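PDB 3BHW: uncharacterized protein from Magnetospirillum magneticum, which probably serves as the BrxA component of a type 1 BREX system, which protects bacteria from double-stranded DNA phage by blocking replication of the phage DNA. Local coordinates for residues Ser16-Glu21 with Ser61-Arg66; Leu28-Val33 with Leu74-Arg79; Ala93-Ser98 with Glu190-Arg195; Thr99-Phe104 with Asp152-Ile157. One frame throughout, in Å; residues are numbered along the deposited sequence.

Contact 1: residues Ser16-Glu21 with Ser61-Arg66; sequences SLKLPE and SLMRNR
The turn into helix 19-31 carries Lys18 and Glu21 past Met63 of helix 57-67, the nearest CA atoms, of Leu17 and Met63, being 7.6 Å apart. Here the N-terminal end of helix 19-31 packs on helix 57-67 within the all-helical BrxA fold; Lys18 occupies the N-cap position, and its backbone N, like that of Leu17, is hydrogen-bonded to the carboxylate of Glu160 on helix 145-161. Met63 packs on Lys18 and Glu21. Its chain runs extended beyond CG, with chi2 at -162°, and this reach sets the sulfur beside the first turn of the helix: SD lies 3.7 Å from Glu21 CB. The thioether thus meets an aliphatic carbon while the Lys18 and Glu21 ends lead away from helix 57-67; the placing of the Met63 methyl against Lys18 is doubtful. One helical turn beyond Met63, Arg66 projects toward the turn before helix 19-31, stretched from CG to NE. Leu62 CD2 lies 3.6 Å above one face of its guanidinium, offset toward the rim. The stronger polar tie of this group is from NH2 to Gly15 O, so two successive carbonyls of the turn are gripped by one guanidinium. The second is the weak bond from Arg66 NH1 to Ser16 O, 3.0 Å long and bent to 132° at the hydrogen, with the oxygen near the guanidinium plane.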
loop_
_atom_site.group_PDB
_atom_site.type_symbol
_atom_site.label_atom_id
_atom_site.label_comp_id
_atom_site.label_asym_id
_atom_site.label_seq_id
_atom_site.Cartn_x
_atom_site.Cartn_y
_atom_site.Cartn_z
ATOM N N SER A 16 2.593 0.607 -7.360
ATOM C CA SER A 16 1.443 -0.031 -6.725
ATOM C C SER A 16 1.956 -1.225 -5.935
ATOM O O SER A 16 3.156 -1.276 -5.656
ATOM C CB SER A 16 0.371 -0.436 -7.752
ATOM O OG SER A 16 0.944 -1.274 -8.733
ATOM N N LEU A 17 1.078 -2.185 -5.592
ATOM C CA LEU A 17 1.517 -3.183 -4.619
ATOM C C LEU A 17 2.584 -4.151 -5.172
ATOM O O LEU A 17 3.536 -4.481 -4.479
ATOM C CB LEU A 17 0.330 -3.939 -4.052
ATOM C CG LEU A 17 -0.681 -2.987 -3.401
ATOM C CD1 LEU A 17 -1.838 -3.831 -2.849
ATOM C CD2 LEU A 17 -0.102 -2.133 -2.302
ATOM N N LYS A 18 2.404 -4.568 -6.413
ATOM C CA LYS A 18 3.345 -5.413 -7.124
ATOM C C LYS A 18 3.753 -6.616 -6.302
ATOM O O LYS A 18 4.881 -6.729 -5.833
ATOM C CB LYS A 18 4.557 -4.593 -7.499
ATOM C CG LYS A 18 4.267 -3.559 -8.585
ATOM C CD LYS A 18 5.548 -3.006 -9.115
ATOM C CE LYS A 18 5.276 -2.116 -10.280
ATOM N NZ LYS A 18 5.100 -2.899 -11.509
ATOM N N LEU A 19 2.819 -7.542 -6.158
ATOM C CA LEU A 19 3.047 -8.703 -5.289
ATOM C C LEU A 19 4.262 -9.556 -5.657
ATOM O O LEU A 19 5.080 -9.884 -4.753
ATOM C CB LEU A 19 1.803 -9.574 -5.193
ATOM C CG LEU A 19 2.053 -10.779 -4.311
ATOM C CD1 LEU A 19 2.417 -10.389 -2.884
ATOM C CD2 LEU A 19 0.833 -11.665 -4.335
ATOM N N PRO A 20 4.392 -9.935 -6.953
ATOM C CA PRO A 20 5.528 -10.799 -7.246
ATOM C C PRO A 20 6.876 -10.204 -6.782
ATOM O O PRO A 20 7.720 -10.890 -6.151
ATOM C CB PRO A 20 5.464 -10.945 -8.774
ATOM C CG PRO A 20 3.980 -10.776 -9.085
ATOM C CD PRO A 20 3.569 -9.676 -8.158
ATOM N N GLU A 21 7.105 -8.946 -7.111
ATOM C CA GLU A 21 8.335 -8.296 -6.693
ATOM C C GLU A 21 8.405 -8.211 -5.176
ATOM O O GLU A 21 9.467 -8.363 -4.579
ATOM C CB GLU A 21 8.413 -6.893 -7.235
ATOM C CG GLU A 21 8.760 -6.826 -8.714
ATOM C CD GLU A 21 7.547 -6.823 -9.603
ATOM O OE1 GLU A 21 6.438 -7.265 -9.147
ATOM O OE2 GLU A 21 7.705 -6.383 -10.770
ATOM N N SER A 61 13.203 0.371 -3.606
ATOM C CA SER A 61 13.374 1.002 -2.303
ATOM C C SER A 61 12.007 1.187 -1.673
ATOM O O SER A 61 11.805 0.852 -0.518
ATOM C CB SER A 61 14.073 2.339 -2.455
ATOM O OG SER A 61 15.253 2.130 -3.188
ATOM N N LEU A 62 11.063 1.691 -2.459
ATOM C CA LEU A 62 9.671 1.844 -1.991
ATOM C C LEU A 62 9.048 0.528 -1.462
ATOM O O LEU A 62 8.627 0.467 -0.331
ATOM C CB LEU A 62 8.837 2.450 -3.124
ATOM C CG LEU A 62 7.349 2.577 -2.819
ATOM C CD1 LEU A 62 7.088 3.594 -1.714
ATOM C CD2 LEU A 62 6.502 2.826 -4.078
ATOM N N MET A 63 9.115 -0.516 -2.279
ATOM C CA MET A 63 8.501 -1.810 -1.893
ATOM C C MET A 63 9.176 -2.326 -0.604
ATOM O O MET A 63 8.514 -2.866 0.285
ATOM C CB MET A 63 8.675 -2.779 -3.061
ATOM C CG MET A 63 8.102 -2.260 -4.368
ATOM S SD MET A 63 7.829 -3.577 -5.641
ATOM C CE MET A 63 7.621 -2.665 -7.114
ATOM N N ARG A 64 10.489 -2.120 -0.472
ATOM C CA ARG A 64 11.200 -2.520 0.747
ATOM C C ARG A 64 10.831 -1.617 1.933
ATOM O O ARG A 64 10.569 -2.100 3.035
ATOM C CB ARG A 64 12.718 -2.474 0.546
ATOM C CG ARG A 64 13.477 -2.960 1.806
ATOM C CD ARG A 64 14.962 -2.512 1.781
ATOM N NE ARG A 64 15.630 -2.895 3.028
ATOM C CZ ARG A 64 16.937 -2.761 3.255
ATOM N NH1 ARG A 64 17.714 -2.222 2.325
ATOM N NH2 ARG A 64 17.457 -3.135 4.427
ATOM N N ASN A 65 10.857 -0.304 1.712
ATOM C CA ASN A 65 10.484 0.643 2.757
ATOM C C ASN A 65 9.086 0.319 3.264
ATOM O O ASN A 65 8.816 0.345 4.490
ATOM C CB ASN A 65 10.578 2.086 2.276
ATOM C CG ASN A 65 11.995 2.557 2.134
ATOM O OD1 ASN A 65 12.273 3.513 1.403
ATOM N ND2 ASN A 65 12.906 1.872 2.791
ATOM N N ARG A 66 8.171 0.099 2.325
ATOM C CA ARG A 66 6.834 -0.427 2.746
ATOM C C ARG A 66 6.872 -1.649 3.713
ATOM O O ARG A 66 6.357 -1.573 4.832
ATOM C CB ARG A 66 5.985 -0.764 1.554
ATOM C CG ARG A 66 5.388 0.450 0.866
ATOM C CD ARG A 66 4.558 0.019 -0.330
ATOM N NE ARG A 66 3.876 1.124 -1.001
ATOM C CZ ARG A 66 3.572 1.190 -2.294
ATOM N NH1 ARG A 66 3.891 0.198 -3.136
ATOM N NH2 ARG A 66 2.935 2.251 -2.751
#

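Contact 2: residues Leu28-Val33 with Leu74-Arg79; sequences LLLEGV and LWQMVR
Leu29 lies across the Trp75 indole at about a right angle, and its CB, rather than a branch end, stands over the ring. That carbon is 3.8 Å from the centroid of the Trp75 six-membered ring and only 18° off the normal, which meets the geometry of a CH-pi contact. Leu29 CD1 continues over the same ring system toward the junction with the pyrrole, 4.1 Å from Trp75 CE2. Leu30 takes a different side of the same indole: its CD2 sits in the ring plane at the edge, 3.8 Å from Trp75 CE3. Two consecutive leucines thus hold a face and an edge, and a hydrogen bond from Trp75 NE1 to Leu67 O holds the five-membered ring to helix 57-67.

The contact joins the C-terminal end of helix 19-31 to helix 72-80 near the surface of this helical BrxA fold; its centre lies about 17 Å from the centre of the chain, and Gly32, with its positive phi of 98°, ends the first helix just beyond it. Leu30 also extends to helix 72-80 itself. Its CD1 comes within 3.5 Å of Gln76 CA, resting on the backbone of that helix, and it also lies over one face of the Arg79 guanidinium, offset toward the rim. The Arg79 chain bends at chi3 (70°), which brings the guanidinium over the leucine, the two side chains meeting at a slant.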
loop_
_atom_site.group_PDB
_atom_site.type_symbol
_atom_site.label_atom_id
_atom_site.label_comp_id
_atom_site.label_asym_id
_atom_site.label_seq_id
_atom_site.Cartn_x
_atom_site.Cartn_y
_atom_site.Cartn_z
ATOM N N LEU A 28 14.250 -11.571 0.836
ATOM C CA LEU A 28 15.510 -10.943 1.185
ATOM C C LEU A 28 15.470 -10.403 2.588
ATOM O O LEU A 28 16.489 -10.412 3.289
ATOM C CB LEU A 28 15.848 -9.817 0.220
ATOM C CG LEU A 28 16.435 -10.288 -1.111
ATOM C CD1 LEU A 28 16.216 -9.217 -2.167
ATOM C CD2 LEU A 28 17.911 -10.590 -0.928
ATOM N N LEU A 29 14.303 -9.903 3.004
ATOM C CA LEU A 29 14.175 -9.400 4.372
ATOM C C LEU A 29 14.268 -10.568 5.364
ATOM O O LEU A 29 14.900 -10.453 6.419
ATOM C CB LEU A 29 12.884 -8.599 4.559
ATOM C CG LEU A 29 12.977 -7.206 3.896
ATOM C CD1 LEU A 29 11.606 -6.513 3.840
ATOM C CD2 LEU A 29 13.993 -6.338 4.605
ATOM N N LEU A 30 13.662 -11.703 5.007
ATOM C CA LEU A 30 13.660 -12.872 5.880
ATOM C C LEU A 30 15.006 -13.592 5.913
ATOM O O LEU A 30 15.326 -14.255 6.900
ATOM C CB LEU A 30 12.558 -13.844 5.476
ATOM C CG LEU A 30 11.151 -13.343 5.798
ATOM C CD1 LEU A 30 10.036 -14.124 5.037
ATOM C CD2 LEU A 30 10.945 -13.291 7.322
ATOM N N GLU A 31 15.795 -13.486 4.838
ATOM C CA GLU A 31 17.120 -14.136 4.815
ATOM C C GLU A 31 18.102 -13.350 5.644
ATOM O O GLU A 31 18.851 -13.910 6.455
ATOM C CB GLU A 31 17.639 -14.374 3.381
ATOM C CG GLU A 31 18.322 -13.209 2.671
ATOM C CD GLU A 31 18.842 -13.614 1.278
ATOM O OE1 GLU A 31 18.020 -13.889 0.368
ATOM O OE2 GLU A 31 20.076 -13.677 1.096
ATOM N N GLY A 32 18.084 -12.040 5.432
ATOM C CA GLY A 32 18.896 -11.115 6.173
ATOM C C GLY A 32 20.114 -10.840 5.316
ATOM O O GLY A 32 20.961 -11.717 5.145
ATOM N N VAL A 33 20.187 -9.633 4.758
ATOM C CA VAL A 33 21.401 -9.200 4.041
ATOM C C VAL A 33 21.872 -7.828 4.499
ATOM O O VAL A 33 21.095 -7.043 5.056
ATOM C CB VAL A 33 21.282 -9.227 2.514
ATOM C CG1 VAL A 33 21.140 -10.656 1.987
ATOM C CG2 VAL A 33 20.127 -8.350 2.012
ATOM N N LEU A 74 4.864 -10.768 9.141
ATOM C CA LEU A 74 4.184 -10.264 7.961
ATOM C C LEU A 74 5.032 -10.433 6.694
ATOM O O LEU A 74 4.502 -10.697 5.640
ATOM C CB LEU A 74 3.797 -8.819 8.156
ATOM C CG LEU A 74 3.075 -8.216 6.957
ATOM C CD1 LEU A 74 2.184 -7.152 7.459
ATOM C CD2 LEU A 74 4.135 -7.654 6.017
ATOM N N TRP A 75 6.340 -10.241 6.781
ATOM C CA TRP A 75 7.211 -10.615 5.659
ATOM C C TRP A 75 6.978 -12.074 5.252
ATOM O O TRP A 75 6.914 -12.373 4.064
ATOM C CB TRP A 75 8.690 -10.414 5.983
ATOM C CG TRP A 75 9.055 -9.092 6.508
ATOM C CD1 TRP A 75 8.376 -7.909 6.369
ATOM C CD2 TRP A 75 10.231 -8.796 7.239
ATOM N NE1 TRP A 75 9.069 -6.889 6.975
ATOM C CE2 TRP A 75 10.200 -7.417 7.548
ATOM C CE3 TRP A 75 11.324 -9.560 7.665
ATOM C CZ2 TRP A 75 11.235 -6.786 8.254
ATOM C CZ3 TRP A 75 12.323 -8.939 8.399
ATOM C CH2 TRP A 75 12.270 -7.571 8.685
ATOM N N GLN A 76 6.805 -12.963 6.226
ATOM C CA GLN A 76 6.631 -14.383 5.915
ATOM C C GLN A 76 5.291 -14.602 5.179
ATOM O O GLN A 76 5.205 -15.415 4.271
ATOM C CB GLN A 76 6.721 -15.208 7.206
ATOM C CG GLN A 76 6.947 -16.695 6.989
ATOM C CD GLN A 76 8.417 -17.127 7.090
ATOM O OE1 GLN A 76 8.872 -17.960 6.310
ATOM N NE2 GLN A 76 9.153 -16.572 8.051
ATOM N N MET A 77 4.267 -13.839 5.563
ATOM C CA MET A 77 2.980 -13.840 4.875
ATOM C C MET A 77 3.085 -13.380 3.425
ATOM O O MET A 77 2.428 -13.941 2.528
ATOM C CB MET A 77 1.984 -12.931 5.602
ATOM C CG MET A 77 1.677 -13.366 7.008
ATOM S SD MET A 77 0.430 -12.354 7.822
ATOM C CE MET A 77 -0.946 -12.587 6.719
ATOM N N VAL A 78 3.888 -12.351 3.202
ATOM C CA VAL A 78 4.107 -11.826 1.846
ATOM C C VAL A 78 4.817 -12.880 1.019
ATOM O O VAL A 78 4.371 -13.197 -0.079
ATOM C CB VAL A 78 4.878 -10.484 1.831
ATOM C CG1 VAL A 78 5.106 -10.031 0.390
ATOM C CG2 VAL A 78 4.070 -9.460 2.557
ATOM N N ARG A 79 5.879 -13.444 1.576
ATOM C CA ARG A 79 6.700 -14.398 0.828
ATOM C C ARG A 79 5.956 -15.697 0.539
ATOM O O ARG A 79 6.007 -16.208 -0.592
ATOM C CB ARG A 79 8.016 -14.690 1.559
ATOM C CG ARG A 79 8.939 -15.559 0.711
ATOM C CD ARG A 79 10.101 -16.099 1.509
ATOM N NE ARG A 79 9.675 -17.106 2.475
ATOM C CZ ARG A 79 10.372 -17.450 3.559
ATOM N NH1 ARG A 79 11.526 -16.853 3.846
ATOM N NH2 ARG A 79 9.897 -18.370 4.376
#

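Contact 3: residues Ala93-Ser98 with Glu190-Arg195; sequences AAIKHS and EQYVIR
Lys96 leaves helix 83-97 with CG opposite its backbone N (chi1 -166°) and stays extended to the ammonium, whereas Glu190 bends at chi2 (-75°), and the two side chains cross at about a right angle. They link two helices of the BrxA fold, 83-97 and the C-terminal 191-197, whose short segments approach to 9.2 Å between axes and run at 120° to each other. Glu190 is the N-cap residue of the second helix, so the salt bridge is made at the start of that helix. Lys96 NZ has a second acceptor in Thr69 O, which further restrains the ammonium.

Next to the ion pair the contact is apolar. Val193 directs CG2 at the root of the lysine chain, 3.5 Å from Lys96 CB, and the closest pair of CA atoms, 5.8 Å apart, belongs to these same two residues. Ile95 contributes its CG2 methyl, which is 4.2 Å from both Val193 CG2 and Tyr192 CE2, filling the angle between the two side chains. The phenol ring turns its edge to Ile95 O, and its hydroxyl continues past the contact to a hydrogen bond with Asp103 OD1 on helix 99-112. At the polar end, Lys96 NZ lies 2.6 Å from Glu190 OE2, taking the syn lone pair of that oxygen, with OE1 more distant at 3.3 Å.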
loop_
_atom_site.group_PDB
_atom_site.type_symbol
_atom_site.label_atom_id
_atom_site.label_comp_id
_atom_site.label_asym_id
_atom_site.label_seq_id
_atom_site.Cartn_x
_atom_site.Cartn_y
_atom_site.Cartn_z
ATOM N N ALA A 93 1.035 -2.919 4.666
ATOM C CA ALA A 93 2.325 -2.264 4.673
ATOM C C ALA A 93 2.257 -0.965 3.903
ATOM O O ALA A 93 2.843 0.053 4.327
ATOM C CB ALA A 93 3.396 -3.204 4.126
ATOM N N ALA A 94 1.515 -0.952 2.795
ATOM C CA ALA A 94 1.432 0.299 1.986
ATOM C C ALA A 94 0.681 1.367 2.766
ATOM O O ALA A 94 1.063 2.561 2.747
ATOM C CB ALA A 94 0.816 0.053 0.678
ATOM N N ILE A 95 -0.347 0.975 3.459
ATOM C CA ILE A 95 -1.073 1.905 4.339
ATOM C C ILE A 95 -0.203 2.463 5.455
ATOM O O ILE A 95 -0.108 3.703 5.647
ATOM C CB ILE A 95 -2.350 1.289 4.890
ATOM C CG1 ILE A 95 -3.307 1.062 3.712
ATOM C CG2 ILE A 95 -2.996 2.224 5.955
ATOM C CD1 ILE A 95 -4.394 0.048 4.009
ATOM N N LYS A 96 0.447 1.578 6.207
ATOM C CA LYS A 96 1.358 2.032 7.253
ATOM C C LYS A 96 2.415 3.058 6.770
ATOM O O LYS A 96 2.724 4.004 7.475
ATOM C CB LYS A 96 2.030 0.846 7.940
ATOM C CG LYS A 96 2.689 1.296 9.239
ATOM C CD LYS A 96 2.959 0.148 10.142
ATOM C CE LYS A 96 3.838 0.593 11.312
ATOM N NZ LYS A 96 4.391 -0.547 12.110
ATOM N N HIS A 97 2.955 2.832 5.571
ATOM C CA HIS A 97 4.012 3.659 4.991
ATOM C C HIS A 97 3.462 4.993 4.474
ATOM O O HIS A 97 4.190 5.996 4.361
ATOM C CB HIS A 97 4.667 2.845 3.852
ATOM C CG HIS A 97 5.683 3.600 3.071
ATOM N ND1 HIS A 97 5.354 4.275 1.915
ATOM C CD2 HIS A 97 7.019 3.738 3.226
ATOM C CE1 HIS A 97 6.440 4.846 1.423
ATOM N NE2 HIS A 97 7.460 4.543 2.203
ATOM N N SER A 98 2.184 5.018 4.124
ATOM C CA SER A 98 1.585 6.204 3.476
ATOM C C SER A 98 0.306 6.791 4.115
ATOM O O SER A 98 -0.777 6.305 3.893
ATOM C CB SER A 98 1.353 5.962 1.999
ATOM O OG SER A 98 0.618 7.026 1.388
ATOM N N GLU A 190 -1.473 -2.216 15.519
ATOM C CA GLU A 190 -1.477 -1.344 14.381
ATOM C C GLU A 190 -2.807 -0.639 14.215
ATOM O O GLU A 190 -3.507 -0.817 13.223
ATOM C CB GLU A 190 -1.067 -2.070 13.110
ATOM C CG GLU A 190 0.298 -2.732 13.129
ATOM C CD GLU A 190 1.449 -1.764 13.017
ATOM O OE1 GLU A 190 1.207 -0.533 12.948
ATOM O OE2 GLU A 190 2.612 -2.248 12.956
ATOM N N GLN A 191 -3.124 0.208 15.195
ATOM C CA GLN A 191 -4.376 0.946 15.236
ATOM C C GLN A 191 -4.700 1.631 13.922
ATOM O O GLN A 191 -5.832 1.536 13.401
ATOM C CB GLN A 191 -4.441 2.003 16.367
ATOM C CG GLN A 191 -3.729 1.604 17.707
ATOM C CD GLN A 191 -4.148 0.294 18.336
ATOM O OE1 GLN A 191 -5.310 -0.157 18.208
ATOM N NE2 GLN A 191 -3.227 -0.315 19.099
ATOM N N TYR A 192 -3.710 2.324 13.385
ATOM C CA TYR A 192 -3.996 3.169 12.232
ATOM C C TYR A 192 -4.260 2.314 11.033
ATOM O O TYR A 192 -5.237 2.564 10.312
ATOM C CB TYR A 192 -2.845 4.137 11.960
ATOM C CG TYR A 192 -3.012 5.023 10.722
ATOM C CD1 TYR A 192 -3.831 6.146 10.792
ATOM C CD2 TYR A 192 -2.312 4.755 9.521
ATOM C CE1 TYR A 192 -3.988 7.010 9.659
ATOM C CE2 TYR A 192 -2.490 5.572 8.383
ATOM C CZ TYR A 192 -3.327 6.695 8.472
ATOM O OH TYR A 192 -3.469 7.508 7.342
ATOM N N VAL A 193 -3.394 1.319 10.782
ATOM C CA VAL A 193 -3.655 0.404 9.628
ATOM C C VAL A 193 -5.026 -0.301 9.760
ATOM O O VAL A 193 -5.815 -0.345 8.805
ATOM C CB VAL A 193 -2.496 -0.531 9.422
ATOM C CG1 VAL A 193 -2.785 -1.478 8.277
ATOM C CG2 VAL A 193 -1.187 0.307 9.250
ATOM N N ILE A 194 -5.326 -0.735 10.972
ATOM C CA ILE A 194 -6.587 -1.408 11.233
ATOM C C ILE A 194 -7.771 -0.574 10.786
ATOM O O ILE A 194 -8.663 -1.079 10.106
ATOM C CB ILE A 194 -6.706 -1.868 12.677
ATOM C CG1 ILE A 194 -5.679 -3.001 12.944
ATOM C CG2 ILE A 194 -8.169 -2.276 13.028
ATOM C CD1 ILE A 194 -5.451 -3.408 14.404
ATOM N N ARG A 195 -7.781 0.684 11.215
ATOM C CA ARG A 195 -8.863 1.620 10.912
ATOM C C ARG A 195 -9.037 1.868 9.414
ATOM O O ARG A 195 -10.167 2.042 8.926
ATOM C CB ARG A 195 -8.583 2.953 11.629
ATOM C CG ARG A 195 -9.741 3.843 11.749
ATOM C CD ARG A 195 -9.239 5.338 11.924
ATOM N NE ARG A 195 -10.353 6.259 12.078
ATOM C CZ ARG A 195 -11.120 6.292 13.158
ATOM N NH1 ARG A 195 -10.865 5.451 14.157
ATOM N NH2 ARG A 195 -12.122 7.172 13.253
#

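Contact 4: residues Thr99-Phe104 with Asp152-Ile157; sequences TLLGDF and DCVYRI
Phe104 and Val154 make the tight part of this contact: the side chains approach each other at a slant, with Val154 CG1 3.9 Å from Phe104 CD2 and 4.1 Å from Phe104 CE2. The methyl reaches the ring because chi1 of Val154 (169°) places CG1 on the side opposite its backbone N, while Phe104 (chi1 -166°) swings its ring out toward helix 145-161. Away from this pair the fit is looser. Leu101 CD1 stands 4.3 Å from Val154 CG1, and Leu101 CD2 is 4.5 Å from Ile157 CD1, so the leucine spans two residues of the opposing helix at the long end of van der Waals range. Tyr155 OH comes only to 4.3 Å of Phe104 CZ, at the ring edge, its polar tie being to Leu120 O. The loose side is still interior, since all five touching residues are buried. The wide axis separation, 11.6 Å at 57°, agrees with packing through side-chain ends alone. Around it, helix 122-135 brings Trp125 edge-to-face with Phe104 and against Val154, and helix 83-97 covers the Leu101 and Ile157 end, with Ala94 and Ile95 on Leu101 and Phe91 on Ile157.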
loop_
_atom_site.group_PDB
_atom_site.type_symbol
_atom_site.label_atom_id
_atom_site.label_comp_id
_atom_site.label_asym_id
_atom_site.label_seq_id
_atom_site.Cartn_x
_atom_site.Cartn_y
_atom_site.Cartn_z
ATOM N N THR A 99 0.447 7.876 4.880
ATOM C CA THR A 99 -0.721 8.596 5.400
ATOM C C THR A 99 -1.615 9.094 4.262
ATOM O O THR A 99 -2.810 9.224 4.441
ATOM C CB THR A 99 -0.254 9.727 6.369
ATOM O OG1 THR A 99 0.564 9.124 7.393
ATOM C CG2 THR A 99 -1.440 10.421 7.019
ATOM N N LEU A 100 -1.038 9.420 3.100
ATOM C CA LEU A 100 -1.837 9.883 1.991
ATOM C C LEU A 100 -2.834 8.795 1.540
ATOM O O LEU A 100 -4.029 9.086 1.296
ATOM C CB LEU A 100 -0.950 10.350 0.824
ATOM C CG LEU A 100 -1.687 10.866 -0.399
ATOM C CD1 LEU A 100 -2.168 12.263 -0.152
ATOM C CD2 LEU A 100 -0.711 10.763 -1.598
ATOM N N LEU A 101 -2.348 7.556 1.420
ATOM C CA LEU A 101 -3.212 6.397 1.115
ATOM C C LEU A 101 -4.179 6.106 2.269
ATOM O O LEU A 101 -5.389 6.019 2.088
ATOM C CB LEU A 101 -2.390 5.157 0.799
ATOM C CG LEU A 101 -3.226 3.892 0.543
ATOM C CD1 LEU A 101 -4.111 3.981 -0.729
ATOM C CD2 LEU A 101 -2.255 2.722 0.421
ATOM N N GLY A 102 -3.643 5.960 3.476
ATOM C CA GLY A 102 -4.493 5.627 4.624
ATOM C C GLY A 102 -5.657 6.603 4.828
ATOM O O GLY A 102 -6.807 6.161 5.018
ATOM N N ASP A 103 -5.362 7.912 4.768
ATOM C CA ASP A 103 -6.368 8.958 4.949
ATOM C C ASP A 103 -7.386 8.943 3.792
ATOM O O ASP A 103 -8.555 9.250 4.005
ATOM C CB ASP A 103 -5.751 10.375 5.125
ATOM C CG ASP A 103 -5.259 10.631 6.535
ATOM O OD1 ASP A 103 -5.260 9.687 7.356
ATOM O OD2 ASP A 103 -4.882 11.805 6.816
ATOM N N PHE A 104 -6.946 8.573 2.584
ATOM C CA PHE A 104 -7.913 8.405 1.486
ATOM C C PHE A 104 -8.993 7.368 1.878
ATOM O O PHE A 104 -10.207 7.610 1.719
ATOM C CB PHE A 104 -7.209 8.028 0.172
ATOM C CG PHE A 104 -8.094 8.164 -1.049
ATOM C CD1 PHE A 104 -8.914 9.266 -1.211
ATOM C CD2 PHE A 104 -8.147 7.134 -1.999
ATOM C CE1 PHE A 104 -9.737 9.398 -2.358
ATOM C CE2 PHE A 104 -8.987 7.232 -3.136
ATOM C CZ PHE A 104 -9.782 8.383 -3.312
ATOM N N ASP A 152 -3.214 7.475 -10.598
ATOM C CA ASP A 152 -3.217 6.190 -11.282
ATOM C C ASP A 152 -2.754 5.081 -10.337
ATOM O O ASP A 152 -3.355 3.998 -10.302
ATOM C CB ASP A 152 -2.328 6.209 -12.527
ATOM C CG ASP A 152 -3.012 6.861 -13.744
ATOM O OD1 ASP A 152 -4.162 7.332 -13.612
ATOM O OD2 ASP A 152 -2.382 6.888 -14.835
ATOM N N CYS A 153 -1.717 5.379 -9.558
ATOM C CA CYS A 153 -1.158 4.384 -8.651
ATOM C C CYS A 153 -2.113 4.089 -7.521
ATOM O O CYS A 153 -2.306 2.963 -7.172
ATOM C CB CYS A 153 0.187 4.828 -8.110
ATOM S SG CYS A 153 0.904 3.616 -7.011
ATOM N N VAL A 154 -2.690 5.104 -6.905
ATOM C CA VAL A 154 -3.679 4.858 -5.857
ATOM C C VAL A 154 -4.845 4.008 -6.370
ATOM O O VAL A 154 -5.288 3.049 -5.699
ATOM C CB VAL A 154 -4.126 6.168 -5.232
ATOM C CG1 VAL A 154 -5.326 5.941 -4.347
ATOM C CG2 VAL A 154 -2.989 6.711 -4.392
ATOM N N TYR A 155 -5.386 4.338 -7.539
ATOM C CA TYR A 155 -6.506 3.530 -8.028
ATOM C C TYR A 155 -6.086 2.131 -8.422
ATOM O O TYR A 155 -6.867 1.168 -8.265
ATOM C CB TYR A 155 -7.196 4.236 -9.188
ATOM C CG TYR A 155 -8.174 5.313 -8.722
ATOM C CD1 TYR A 155 -7.762 6.618 -8.370
ATOM C CD2 TYR A 155 -9.537 5.010 -8.635
ATOM C CE1 TYR A 155 -8.716 7.584 -7.948
ATOM C CE2 TYR A 155 -10.468 5.948 -8.204
ATOM C CZ TYR A 155 -10.058 7.230 -7.864
ATOM O OH TYR A 155 -11.050 8.102 -7.445
ATOM N N ARG A 156 -4.854 1.965 -8.918
ATOM C CA ARG A 156 -4.348 0.633 -9.248
ATOM C C ARG A 156 -4.261 -0.240 -7.961
ATOM O O ARG A 156 -4.659 -1.431 -7.946
ATOM C CB ARG A 156 -2.960 0.729 -9.902
ATOM C CG ARG A 156 -2.455 -0.521 -10.483
ATOM C CD ARG A 156 -1.416 -0.255 -11.591
ATOM N NE ARG A 156 -0.174 0.294 -11.068
ATOM C CZ ARG A 156 0.209 1.567 -11.170
ATOM N NH1 ARG A 156 1.356 1.932 -10.631
ATOM N NH2 ARG A 156 -0.546 2.479 -11.780
ATOM N N ILE A 157 -3.776 0.344 -6.864
ATOM C CA ILE A 157 -3.733 -0.347 -5.576
ATOM C C ILE A 157 -5.121 -0.837 -5.192
ATOM O O ILE A 157 -5.284 -1.964 -4.739
ATOM C CB ILE A 157 -3.188 0.592 -4.476
ATOM C CG1 ILE A 157 -1.682 0.673 -4.596
ATOM C CG2 ILE A 157 -3.410 -0.024 -3.117
ATOM C CD1 ILE A 157 -1.065 1.793 -3.807
#

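Overall arrangement
From the N terminus, helix 19-31 takes part in the first two contacts: its start meets helix 57-67 in contact 1 and its end meets helix 72-80 in contact 2. Their segments alternate along the chain, so the two loops cross. Both close before contact 3 opens, which spans helix 83-97 to the C-terminal helix and encloses contact 4 within its long loop. The contacts touch one another: Ala94 lies against Leu17 and Arg66, Ile157 packs on Ser16, and Ile95 on Leu101. Contacts 2 and 4 stand farthest apart, with centres about 24 Å distant, and are bridged through contact 1, which touches both.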